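Local coordinates for protein Abbfa_003403 (Acinetobacter baumannii, PDB 4ZXH) that probably activates an amino acid as its adenylate, loads it on a phosphopantetheine-bearing carrier domain, joins it to an acyl partner and releases the product, as a four-domain nonribosomal peptide synthetase, at residues A[719-724]-A[737-742]; A[946-951]-A[958-963]. All blocks are in the same frame, centred on the assembly; numbering follows the deposited sequence.

Contact 1: residues A[719-724]-A[737-742]; sequences ATWKML and ALCGGE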
loop_
_atom_site.group_PDB
_atom_site.type_symbol
_atom_site.label_atom_id
_atom_site.label_comp_id
_atom_site.label_asym_id
_atom_site.label_seq_id
_atom_site.Cartn_x
_atom_site.Cartn_y
_atom_site.Cartn_z
ATOM N N ALA A 719 -0.027 -23.728 -12.063
ATOM C CA ALA A 719 -0.151 -23.452 -13.490
ATOM C C ALA A 719 -1.228 -24.302 -14.140
ATOM O O ALA A 719 -2.049 -23.790 -14.893
ATOM C CB ALA A 719 1.167 -23.680 -14.181
ATOM N N THR A 720 -1.232 -25.597 -13.837
ATOM C CA THR A 720 -2.236 -26.496 -14.390
ATOM C C THR A 720 -3.621 -26.164 -13.838
ATOM O O THR A 720 -4.600 -26.131 -14.587
ATOM C CB THR A 720 -1.916 -27.970 -14.086
ATOM O OG1 THR A 720 -0.534 -28.239 -14.348
ATOM C CG2 THR A 720 -2.758 -28.879 -14.942
ATOM N N TRP A 721 -3.710 -25.910 -12.533
ATOM C CA TRP A 721 -5.008 -25.599 -11.921
ATOM C C TRP A 721 -5.595 -24.331 -12.514
ATOM O O TRP A 721 -6.792 -24.283 -12.802
ATOM C CB TRP A 721 -4.901 -25.460 -10.404
ATOM C CG TRP A 721 -4.654 -26.758 -9.686
ATOM C CD1 TRP A 721 -3.531 -27.105 -8.992
ATOM C CD2 TRP A 721 -5.543 -27.882 -9.594
ATOM N NE1 TRP A 721 -3.663 -28.377 -8.471
ATOM C CE2 TRP A 721 -4.891 -28.881 -8.831
ATOM C CE3 TRP A 721 -6.825 -28.151 -10.088
ATOM C CZ2 TRP A 721 -5.466 -30.113 -8.549
ATOM C CZ3 TRP A 721 -7.400 -29.371 -9.808
ATOM C CH2 TRP A 721 -6.725 -30.339 -9.042
ATOM N N LYS A 722 -4.751 -23.312 -12.702
ATOM C CA LYS A 722 -5.166 -22.082 -13.386
ATOM C C LYS A 722 -5.689 -22.421 -14.774
ATOM O O LYS A 722 -6.754 -21.945 -15.165
ATOM C CB LYS A 722 -4.014 -21.065 -13.488
ATOM C CG LYS A 722 -3.645 -20.380 -12.171
ATOM C CD LYS A 722 -2.274 -19.700 -12.240
ATOM C CE LYS A 722 -1.790 -19.242 -10.850
ATOM N NZ LYS A 722 -0.346 -18.821 -10.866
ATOM N N MET A 723 -4.951 -23.256 -15.509
ATOM C CA MET A 723 -5.334 -23.623 -16.881
ATOM C C MET A 723 -6.743 -24.234 -16.924
ATOM O O MET A 723 -7.572 -23.890 -17.780
ATOM C CB MET A 723 -4.317 -24.598 -17.484
ATOM C CG MET A 723 -4.613 -24.977 -18.929
ATOM S SD MET A 723 -3.495 -26.222 -19.618
ATOM C CE MET A 723 -4.093 -27.706 -18.816
ATOM N N LEU A 724 -7.001 -25.117 -15.966
ATOM C CA LEU A 724 -8.286 -25.784 -15.814
ATOM C C LEU A 724 -9.430 -24.812 -15.515
ATOM O O LEU A 724 -10.468 -24.850 -16.170
ATOM C CB LEU A 724 -8.170 -26.820 -14.703
ATOM C CG LEU A 724 -8.943 -28.127 -14.779
ATOM C CD1 LEU A 724 -8.765 -28.801 -16.129
ATOM C CD2 LEU A 724 -8.415 -29.018 -13.686
ATOM N N ALA A 737 -7.925 -32.839 -4.441
ATOM C CA ALA A 737 -6.906 -32.100 -5.176
ATOM C C ALA A 737 -5.636 -31.862 -4.356
ATOM O O ALA A 737 -5.672 -31.669 -3.140
ATOM C CB ALA A 737 -7.469 -30.773 -5.652
ATOM N N LEU A 738 -4.504 -31.883 -5.039
ATOM C CA LEU A 738 -3.252 -31.532 -4.409
ATOM C C LEU A 738 -2.631 -30.430 -5.236
ATOM O O LEU A 738 -2.594 -30.507 -6.466
ATOM C CB LEU A 738 -2.310 -32.730 -4.305
ATOM C CG LEU A 738 -2.722 -33.809 -3.311
ATOM C CD1 LEU A 738 -3.692 -34.787 -3.951
ATOM C CD2 LEU A 738 -1.512 -34.536 -2.775
ATOM N N CYS A 739 -2.157 -29.399 -4.551
ATOM C CA CYS A 739 -1.515 -28.272 -5.202
ATOM C C CYS A 739 -0.141 -28.080 -4.586
ATOM O O CYS A 739 -0.041 -27.881 -3.374
ATOM C CB CYS A 739 -2.365 -27.015 -5.041
ATOM S SG CYS A 739 -1.863 -25.612 -6.036
ATOM N N GLY A 740 0.910 -28.156 -5.401
ATOM C CA GLY A 740 2.265 -28.017 -4.889
ATOM C C GLY A 740 3.252 -27.463 -5.897
ATOM O O GLY A 740 2.905 -27.275 -7.060
ATOM N N GLY A 741 4.479 -27.196 -5.448
ATOM C CA GLY A 741 5.552 -26.749 -6.327
ATOM C C GLY A 741 5.783 -25.250 -6.296
ATOM O O GLY A 741 6.909 -24.770 -6.449
ATOM N N GLU A 742 4.694 -24.513 -6.112
ATOM C CA GLU A 742 4.731 -23.070 -5.943
ATOM C C GLU A 742 3.759 -22.632 -4.853
ATOM O O GLU A 742 2.927 -23.415 -4.397
ATOM C CB GLU A 742 4.402 -22.373 -7.252
ATOM C CG GLU A 742 5.608 -22.149 -8.124
ATOM C CD GLU A 742 5.279 -21.372 -9.379
ATOM O OE1 GLU A 742 4.138 -21.488 -9.897
ATOM O OE2 GLU A 742 6.165 -20.614 -9.823
#
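Trp721 carries a buried helix-on-sheet contact within a beta-alpha-beta unit of the adenylation domain, in which strand 713-716 leads through helix 718-725 to strand 735-740. The axes of helix 719-724 and strand 737-740 approach to 9.6 Å, and the indole bridges that gap, running along the strand from Ala737 to Cys739. With CG anti to the carbonyl carbon (chi1 -71°), the ring is carried from the helix toward the sheet. Its pyrrole N-H meets the backbone carbonyl of Leu738: NE1 of Trp721 lies 3.1 Å from O of Leu738, with an N-H...O angle of 146°. The oxygen lies close to the indole plane, at the ring edge, whereas NE1 stands well above the plane of the carbonyl. At the six-membered end, CH2 of Trp721 packs 3.5 Å from CB of Ala737. At the other end, SG of Cys739 comes obliquely to the five-membered ring, 3.7 Å from CD1 of Trp721, in a sulfur-aromatic contact. The backbone of strand 735-740 is also hydrogen-bonded to strands 713-716 and 756-763, and a weak bond links NE1 of Trp721 to the carbonyl of Ala716. The single polar atom of a large buried side chain is thus satisfied by main-chain oxygen, while apolar and sulfur contacts at both ends of the indole help fit the helix to the sheet.

Contact 2: residues A[946-951]-A[958-963]; sequences EFPMTA and KAFPEP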
loop_
_atom_site.group_PDB
_atom_site.type_symbol
_atom_site.label_atom_id
_atom_site.label_comp_id
_atom_site.label_asym_id
_atom_site.label_seq_id
_atom_site.Cartn_x
_atom_site.Cartn_y
_atom_site.Cartn_z
ATOM N N GLU A 946 1.663 -14.779 -22.537
ATOM C CA GLU A 946 1.800 -16.006 -21.765
ATOM C C GLU A 946 2.983 -15.924 -20.825
ATOM O O GLU A 946 4.109 -15.618 -21.246
ATOM C CB GLU A 946 1.964 -17.216 -22.691
ATOM C CG GLU A 946 0.643 -17.853 -23.068
ATOM C CD GLU A 946 0.788 -18.901 -24.147
ATOM O OE1 GLU A 946 1.934 -19.338 -24.399
ATOM O OE2 GLU A 946 -0.242 -19.269 -24.758
ATOM N N PHE A 947 2.732 -16.204 -19.552
ATOM C CA PHE A 947 3.817 -16.211 -18.587
ATOM C C PHE A 947 4.741 -17.386 -18.884
ATOM O O PHE A 947 4.266 -18.503 -19.066
ATOM C CB PHE A 947 3.268 -16.287 -17.162
ATOM C CG PHE A 947 2.732 -14.978 -16.647
ATOM C CD1 PHE A 947 2.787 -13.836 -17.426
ATOM C CD2 PHE A 947 2.190 -14.890 -15.379
ATOM C CE1 PHE A 947 2.306 -12.624 -16.950
ATOM C CE2 PHE A 947 1.712 -13.686 -14.887
ATOM C CZ PHE A 947 1.769 -12.546 -15.678
ATOM N N PRO A 948 6.058 -17.133 -18.957
ATOM C CA PRO A 948 7.061 -18.179 -19.223
ATOM C C PRO A 948 7.059 -19.232 -18.128
ATOM O O PRO A 948 7.081 -18.863 -16.949
ATOM C CB PRO A 948 8.400 -17.420 -19.208
ATOM C CG PRO A 948 8.060 -15.965 -19.286
ATOM C CD PRO A 948 6.678 -15.825 -18.673
ATOM N N MET A 949 7.034 -20.507 -18.501
ATOM C CA MET A 949 7.030 -21.604 -17.531
ATOM C C MET A 949 8.371 -22.329 -17.548
ATOM O O MET A 949 9.140 -22.226 -18.516
ATOM C CB MET A 949 5.903 -22.623 -17.825
ATOM C CG MET A 949 4.479 -22.091 -17.847
ATOM S SD MET A 949 3.891 -21.763 -16.183
ATOM C CE MET A 949 2.562 -20.584 -16.462
ATOM N N THR A 950 8.642 -23.076 -16.481
ATOM C CA THR A 950 9.733 -24.046 -16.473
ATOM C C THR A 950 9.224 -25.362 -17.053
ATOM O O THR A 950 8.034 -25.495 -17.330
ATOM C CB THR A 950 10.277 -24.272 -15.059
ATOM O OG1 THR A 950 9.280 -24.907 -14.245
ATOM C CG2 THR A 950 10.661 -22.963 -14.435
ATOM N N ALA A 951 10.107 -26.333 -17.252
ATOM C CA ALA A 951 9.647 -27.634 -17.725
ATOM C C ALA A 951 8.797 -28.397 -16.676
ATOM O O ALA A 951 8.040 -29.300 -17.046
ATOM C CB ALA A 951 10.824 -28.466 -18.154
ATOM N N LYS A 958 13.086 -15.869 -13.638
ATOM C CA LYS A 958 14.337 -15.402 -14.252
ATOM C C LYS A 958 14.164 -15.038 -15.745
ATOM O O LYS A 958 14.967 -14.283 -16.314
ATOM C CB LYS A 958 15.443 -16.459 -14.087
ATOM N N ALA A 959 13.098 -15.545 -16.365
ATOM C CA ALA A 959 12.918 -15.425 -17.811
ATOM C C ALA A 959 11.934 -14.333 -18.261
ATOM O O ALA A 959 11.714 -14.164 -19.471
ATOM C CB ALA A 959 12.480 -16.738 -18.366
ATOM N N PHE A 960 11.323 -13.620 -17.313
ATOM C CA PHE A 960 10.529 -12.444 -17.673
ATOM C C PHE A 960 11.425 -11.361 -18.283
ATOM O O PHE A 960 12.567 -11.182 -17.867
ATOM C CB PHE A 960 9.783 -11.898 -16.458
ATOM C CG PHE A 960 8.605 -12.741 -16.040
ATOM C CD1 PHE A 960 8.767 -14.076 -15.715
ATOM C CD2 PHE A 960 7.337 -12.197 -15.971
ATOM C CE1 PHE A 960 7.686 -14.845 -15.341
ATOM C CE2 PHE A 960 6.253 -12.967 -15.592
ATOM C CZ PHE A 960 6.426 -14.286 -15.279
ATOM N N PRO A 961 10.918 -10.642 -19.288
ATOM C CA PRO A 961 11.807 -9.670 -19.942
ATOM C C PRO A 961 12.143 -8.541 -18.982
ATOM O O PRO A 961 11.323 -8.227 -18.136
ATOM C CB PRO A 961 10.991 -9.155 -21.135
ATOM C CG PRO A 961 9.755 -9.975 -21.174
ATOM C CD PRO A 961 9.548 -10.593 -19.818
ATOM N N GLU A 962 13.338 -7.971 -19.082
ATOM C CA GLU A 962 13.712 -6.880 -18.191
ATOM C C GLU A 962 12.869 -5.669 -18.544
ATOM O O GLU A 962 12.539 -5.454 -19.712
ATOM C CB GLU A 962 15.207 -6.563 -18.287
ATOM C CG GLU A 962 16.119 -7.763 -18.038
ATOM C CD GLU A 962 15.936 -8.408 -16.652
ATOM O OE1 GLU A 962 15.834 -7.670 -15.639
ATOM O OE2 GLU A 962 15.915 -9.664 -16.577
ATOM N N PRO A 963 12.457 -4.913 -17.522
ATOM C CA PRO A 963 11.685 -3.686 -17.721
ATOM C C PRO A 963 12.583 -2.527 -18.127
ATOM O O PRO A 963 13.745 -2.490 -17.728
ATOM C CB PRO A 963 11.076 -3.430 -16.340
ATOM C CG PRO A 963 12.093 -3.973 -15.417
ATOM C CD PRO A 963 12.639 -5.211 -16.092
#
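Two irregular segments, 946-951 and the 958-963 run that begins in a 3-10 turn, come closest at Pro948 and Ala959, whose CA atoms are 6.6 Å apart, and no hydrogen bond joins them. Side chains hold them together, with Phe960 central. One face of its ring receives the pyrrolidine of Pro948: CD of Pro948 lies 3.9 Å from the centroid of the Phe960 ring and 23° off its normal, a CH-pi contact displaced toward the CE1 and CZ rim. The edge of Phe960 is directed at a face of Phe947, their centroids 5.3 Å apart and planes at 57°, so the edge-to-face pair is tilted from a perpendicular T. Its touching atoms are CZ and CE2 of Phe960, the former 4.0 Å from CG of Phe947. The chi1 of -74° at Phe960 sets CG anti to the carbonyl carbon and lets the ring extend to both partners. Nearer the surface, CB of Pro948 meets CB of Ala959 at 4.2 Å. Phe947 and Phe960 both pack on Val897 and Tyr913, and Phe960 makes a second edge-to-face pair with Tyr913. Between the two segments lies an NGKxDR-like (A10) sequence; its Lys954 probably corresponds to the lysine that takes part in adenylate formation in relatives. Cohesion here is therefore apolar and aromatic, resting on ring orientation and burial against strands 893-903 and 907-916, within the small C-terminal subdomain.

How the contacts relate
Contact 1 closes before contact 2 opens, and their centres lie about 18 Å apart on the same side of the chain's centre. In contact 1, helix 718-725 packs on the mixed sheet of the adenylation core that contains strand 735-740, whereas 946-951 and 958-963 lie in the long loop between strand 940-943 and helix 977-990. The two meet where CB of Ala719 packs 3.9 Å from SD of Met949. A hydrogen bond from Leu955 N to OE2 of Glu742 adds a polar link from the A10-like loop. This is consistent with the adenylate-forming arrangement, in which that loop faces the core; the interface would probably be broken when the subdomain rotates.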